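PDB 2W9M: polymerase X from Deinococcus radiodurans, which probably extends DNA chains from deoxyribonucleoside triphosphates as a family X DNA polymerase, and carries zinc ions in a metal-binding site. Local coordinates for residues His11-Leu23 / Leu73-Leu85. Sequence-based numbering, arbitrary orientation.
Sequences HRLVHALERTADL and LSDFARSGTFAPL
Arg12 NE lies at the edge of the Phe76 ring, near its plane and 3.3 Å from Phe76 CZ, with the guanidinium turned 71° against the ring; Leu13 CD2 and Ala16 CB approach the ring obliquely. One face of this ring carries Phe82 CB over its centre. The Phe82 ring in turn has Pro84 CD over one face and Thr20 OG1 at its edge, 3.3 Å from Phe82 CE2. Ala16 CB touches both rings, 3.8 Å from Phe76 CE2 and 3.6 Å from Phe82 CD2. With CG anti to the backbone N (chi1 -165°), the Phe82 ring reaches helix 11-23, where Leu17 CD2 meets Phe82 CZ at 3.5 Å. Thr20 OG1 donates to Ala16 O (2.7 Å), from the opposite face of the carbonyl plane to Thr20 N. Leu85 CD2 touches Leu23 CD1 at 3.5 Å, and Leu85 CD1 lies at the edge of the Arg19 guanidinium. Leu17 also packs on Leu44 of helix 34-45. No hydrogen bond crosses the interface; mainly apolar side chains join helix 11-23 to helix 67-79 and, past the turn at Gly80, to the start of helix 83-91, within the N-terminal helix-hairpin-helix domain of this family X polymerase.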
loop_
_atom_site.group_PDB
_atom_site.type_symbol
_atom_site.label_atom_id
_atom_site.label_comp_id
_atom_site.label_asym_id
_atom_site.label_seq_id
_atom_site.Cartn_x
_atom_site.Cartn_y
_atom_site.Cartn_z
ATOM N N HIS A 11 -29.996 21.729 -2.618
ATOM C CA HIS A 11 -29.544 21.095 -3.849
ATOM C C HIS A 11 -28.221 20.370 -3.608
ATOM O O HIS A 11 -27.877 19.425 -4.319
ATOM C CB HIS A 11 -29.400 22.139 -4.960
ATOM C CG HIS A 11 -28.461 21.735 -6.055
ATOM N ND1 HIS A 11 -28.744 20.719 -6.944
ATOM C CD2 HIS A 11 -27.247 22.217 -6.409
ATOM C CE1 HIS A 11 -27.742 20.591 -7.794
ATOM N NE2 HIS A 11 -26.820 21.488 -7.494
ATOM N N ARG A 12 -27.489 20.816 -2.593
ATOM C CA ARG A 12 -26.220 20.196 -2.226
ATOM C C ARG A 12 -26.436 18.893 -1.449
ATOM O O ARG A 12 -25.663 17.943 -1.586
ATOM C CB ARG A 12 -25.362 21.160 -1.403
ATOM C CG ARG A 12 -23.899 20.782 -1.393
ATOM C CD ARG A 12 -23.239 21.037 -0.051
ATOM N NE ARG A 12 -21.977 20.310 0.028
ATOM C CZ ARG A 12 -20.857 20.702 -0.569
ATOM N NH1 ARG A 12 -20.841 21.822 -1.279
ATOM N NH2 ARG A 12 -19.752 19.975 -0.457
ATOM N N LEU A 13 -27.484 18.865 -0.631
ATOM C CA LEU A 13 -27.863 17.666 0.110
ATOM C C LEU A 13 -28.290 16.563 -0.857
ATOM O O LEU A 13 -27.945 15.392 -0.681
ATOM C CB LEU A 13 -29.009 17.974 1.081
ATOM C CG LEU A 13 -28.876 19.204 1.982
ATOM C CD1 LEU A 13 -30.115 19.375 2.853
ATOM C CD2 LEU A 13 -27.625 19.123 2.840
ATOM N N VAL A 14 -29.046 16.942 -1.882
ATOM C CA VAL A 14 -29.482 15.981 -2.883
ATOM C C VAL A 14 -28.279 15.330 -3.560
ATOM O O VAL A 14 -28.312 14.148 -3.898
ATOM C CB VAL A 14 -30.380 16.634 -3.949
ATOM C CG1 VAL A 14 -30.884 15.587 -4.924
ATOM C CG2 VAL A 14 -31.546 17.344 -3.295
ATOM N N HIS A 15 -27.212 16.106 -3.742
ATOM C CA HIS A 15 -26.018 15.623 -4.431
ATOM C C HIS A 15 -25.226 14.629 -3.580
ATOM O O HIS A 15 -24.747 13.612 -4.078
ATOM C CB HIS A 15 -25.121 16.794 -4.831
ATOM C CG HIS A 15 -24.282 16.522 -6.038
ATOM N ND1 HIS A 15 -23.621 15.328 -6.232
ATOM C CD2 HIS A 15 -23.994 17.290 -7.115
ATOM C CE1 HIS A 15 -22.967 15.371 -7.377
ATOM N NE2 HIS A 15 -23.174 16.551 -7.933
ATOM N N ALA A 16 -25.081 14.937 -2.296
ATOM C CA ALA A 16 -24.419 14.031 -1.365
ATOM C C ALA A 16 -25.193 12.723 -1.255
ATOM O O ALA A 16 -24.603 11.645 -1.265
ATOM C CB ALA A 16 -24.273 14.681 0.003
ATOM N N LEU A 17 -26.516 12.823 -1.154
ATOM C CA LEU A 17 -27.373 11.639 -1.100
ATOM C C LEU A 17 -27.235 10.812 -2.370
ATOM O O LEU A 17 -27.231 9.585 -2.319
ATOM C CB LEU A 17 -28.839 12.030 -0.884
ATOM C CG LEU A 17 -29.199 12.608 0.488
ATOM C CD1 LEU A 17 -30.642 13.086 0.525
ATOM C CD2 LEU A 17 -28.943 11.585 1.582
ATOM N N GLU A 18 -27.119 11.494 -3.507
ATOM C CA GLU A 18 -26.954 10.831 -4.797
ATOM C C GLU A 18 -25.551 10.263 -4.994
ATOM O O GLU A 18 -25.357 9.336 -5.780
ATOM C CB GLU A 18 -27.294 11.788 -5.942
ATOM C CG GLU A 18 -28.776 11.846 -6.282
ATOM C CD GLU A 18 -29.152 13.077 -7.092
ATOM O OE1 GLU A 18 -28.579 14.161 -6.838
ATOM O OE2 GLU A 18 -30.029 12.963 -7.977
ATOM N N ARG A 19 -24.573 10.819 -4.285
ATOM C CA ARG A 19 -23.198 10.345 -4.399
ATOM C C ARG A 19 -22.958 9.124 -3.510
ATOM O O ARG A 19 -22.048 8.336 -3.766
ATOM C CB ARG A 19 -22.202 11.458 -4.061
ATOM C CG ARG A 19 -20.769 11.155 -4.494
ATOM C CD ARG A 19 -19.836 12.335 -4.252
ATOM N NE ARG A 19 -20.262 13.544 -4.957
ATOM C CZ ARG A 19 -20.718 14.643 -4.359
ATOM N NH1 ARG A 19 -20.807 14.698 -3.035
ATOM N NH2 ARG A 19 -21.080 15.693 -5.086
ATOM N N THR A 20 -23.782 8.974 -2.475
ATOM C CA THR A 20 -23.687 7.842 -1.555
ATOM C C THR A 20 -24.268 6.565 -2.159
ATOM O O THR A 20 -23.765 5.466 -1.916
ATOM C CB THR A 20 -24.410 8.126 -0.223
ATOM O OG1 THR A 20 -24.073 9.439 0.243
ATOM C CG2 THR A 20 -24.016 7.093 0.827
ATOM N N ALA A 21 -25.336 6.709 -2.935
ATOM C CA ALA A 21 -25.939 5.565 -3.602
ATOM C C ALA A 21 -25.008 5.065 -4.695
ATOM O O ALA A 21 -24.884 3.863 -4.908
ATOM C CB ALA A 21 -27.308 5.930 -4.179
ATOM N N ASP A 22 -24.356 5.999 -5.384
ATOM C CA ASP A 22 -23.391 5.658 -6.425
ATOM C C ASP A 22 -22.211 4.881 -5.849
ATOM O O ASP A 22 -21.728 3.927 -6.461
ATOM C CB ASP A 22 -22.897 6.920 -7.141
ATOM C CG ASP A 22 -23.898 7.448 -8.160
ATOM O OD1 ASP A 22 -24.605 6.630 -8.790
ATOM O OD2 ASP A 22 -23.970 8.684 -8.337
ATOM N N LEU A 23 -21.755 5.295 -4.668
ATOM C CA LEU A 23 -20.664 4.621 -3.966
ATOM C C LEU A 23 -21.048 3.206 -3.520
ATOM O O LEU A 23 -20.249 2.275 -3.634
ATOM C CB LEU A 23 -20.200 5.452 -2.765
ATOM C CG LEU A 23 -19.219 6.589 -3.053
ATOM C CD1 LEU A 23 -19.018 7.470 -1.829
ATOM C CD2 LEU A 23 -17.894 6.019 -3.516
ATOM N N LEU A 73 -28.629 14.362 7.578
ATOM C CA LEU A 73 -28.829 15.624 6.874
ATOM C C LEU A 73 -28.740 16.808 7.832
ATOM O O LEU A 73 -28.019 17.773 7.575
ATOM C CB LEU A 73 -30.165 15.631 6.127
ATOM C CG LEU A 73 -30.239 14.771 4.861
ATOM C CD1 LEU A 73 -31.629 14.832 4.236
ATOM C CD2 LEU A 73 -29.177 15.188 3.850
ATOM N N SER A 74 -29.470 16.730 8.939
ATOM C CA SER A 74 -29.389 17.764 9.961
ATOM C C SER A 74 -27.940 17.993 10.381
ATOM O O SER A 74 -27.511 19.134 10.556
ATOM C CB SER A 74 -30.268 17.414 11.167
ATOM O OG SER A 74 -30.484 16.015 11.259
ATOM N N ASP A 75 -27.185 16.907 10.526
ATOM C CA ASP A 75 -25.765 17.002 10.858
ATOM C C ASP A 75 -24.953 17.567 9.700
ATOM O O ASP A 75 -23.931 18.220 9.912
ATOM C CB ASP A 75 -25.200 15.644 11.285
ATOM C CG ASP A 75 -24.965 15.556 12.783
ATOM O OD1 ASP A 75 -24.934 16.619 13.440
ATOM O OD2 ASP A 75 -24.802 14.429 13.300
ATOM N N PHE A 76 -25.405 17.310 8.478
ATOM C CA PHE A 76 -24.741 17.854 7.301
ATOM C C PHE A 76 -25.000 19.356 7.231
ATOM O O PHE A 76 -24.098 20.142 6.931
ATOM C CB PHE A 76 -25.209 17.136 6.030
ATOM C CG PHE A 76 -24.487 17.570 4.784
ATOM C CD1 PHE A 76 -23.277 18.240 4.864
ATOM C CD2 PHE A 76 -25.005 17.284 3.533
ATOM C CE1 PHE A 76 -22.610 18.638 3.721
ATOM C CE2 PHE A 76 -24.343 17.676 2.387
ATOM C CZ PHE A 76 -23.143 18.353 2.481
ATOM N N ALA A 77 -26.233 19.751 7.533
ATOM C CA ALA A 77 -26.580 21.161 7.642
ATOM C C ALA A 77 -25.725 21.816 8.723
ATOM O O ALA A 77 -25.114 22.863 8.500
ATOM C CB ALA A 77 -28.056 21.318 7.962
ATOM N N ARG A 78 -25.684 21.182 9.892
ATOM C CA ARG A 78 -24.878 21.650 11.014
ATOM C C ARG A 78 -23.383 21.576 10.705
ATOM O O ARG A 78 -22.748 22.584 10.390
ATOM C CB ARG A 78 -25.176 20.808 12.258
ATOM C CG ARG A 78 -26.552 21.030 12.868
ATOM C CD ARG A 78 -26.558 22.256 13.765
ATOM N NE ARG A 78 -27.770 22.347 14.575
ATOM C CZ ARG A 78 -27.929 23.197 15.585
ATOM N NH1 ARG A 78 -26.948 24.027 15.916
ATOM N NH2 ARG A 78 -29.065 23.214 16.270
ATOM N N SER A 79 -22.836 20.367 10.804
ATOM C CA SER A 79 -21.408 20.118 10.622
ATOM C C SER A 79 -20.835 20.765 9.362
ATOM O O SER A 79 -19.755 21.360 9.396
ATOM C CB SER A 79 -21.135 18.606 10.605
ATOM O OG SER A 79 -19.772 18.314 10.340
ATOM N N GLY A 80 -21.564 20.654 8.256
ATOM C CA GLY A 80 -21.033 21.043 6.963
ATOM C C GLY A 80 -20.194 19.896 6.436
ATOM O O GLY A 80 -19.179 20.094 5.767
ATOM N N THR A 81 -20.636 18.684 6.762
ATOM C CA THR A 81 -19.922 17.458 6.426
ATOM C C THR A 81 -20.876 16.268 6.480
ATOM O O THR A 81 -21.386 15.923 7.547
ATOM C CB THR A 81 -18.762 17.211 7.405
ATOM O OG1 THR A 81 -17.698 18.131 7.128
ATOM C CG2 THR A 81 -18.247 15.789 7.275
ATOM N N PHE A 82 -21.116 15.645 5.329
ATOM C CA PHE A 82 -22.056 14.530 5.243
ATOM C C PHE A 82 -21.452 13.256 5.822
ATOM O O PHE A 82 -20.438 12.760 5.330
ATOM C CB PHE A 82 -22.500 14.308 3.797
ATOM C CG PHE A 82 -23.720 13.439 3.665
ATOM C CD1 PHE A 82 -24.833 13.664 4.457
ATOM C CD2 PHE A 82 -23.757 12.407 2.743
ATOM C CE1 PHE A 82 -25.958 12.872 4.336
ATOM C CE2 PHE A 82 -24.879 11.613 2.619
ATOM C CZ PHE A 82 -25.982 11.847 3.417
ATOM N N ALA A 83 -22.086 12.732 6.866
ATOM C CA ALA A 83 -21.550 11.593 7.605
ATOM C C ALA A 83 -21.238 10.383 6.722
ATOM O O ALA A 83 -20.093 9.933 6.674
ATOM C CB ALA A 83 -22.483 11.205 8.755
ATOM N N PRO A 84 -22.255 9.854 6.022
ATOM C CA PRO A 84 -22.075 8.662 5.184
ATOM C C PRO A 84 -20.827 8.695 4.292
ATOM O O PRO A 84 -20.188 7.655 4.120
ATOM C CB PRO A 84 -23.350 8.647 4.335
ATOM C CG PRO A 84 -24.374 9.243 5.234
ATOM C CD PRO A 84 -23.653 10.323 6.005
ATOM N N LEU A 85 -20.486 9.855 3.736
ATOM C CA LEU A 85 -19.305 9.957 2.879
ATOM C C LEU A 85 -18.005 9.842 3.670
ATOM O O LEU A 85 -17.010 9.315 3.167
ATOM C CB LEU A 85 -19.325 11.255 2.069
ATOM C CG LEU A 85 -20.415 11.316 1.000
ATOM C CD1 LEU A 85 -20.338 12.617 0.213
ATOM C CD2 LEU A 85 -20.306 10.117 0.076
#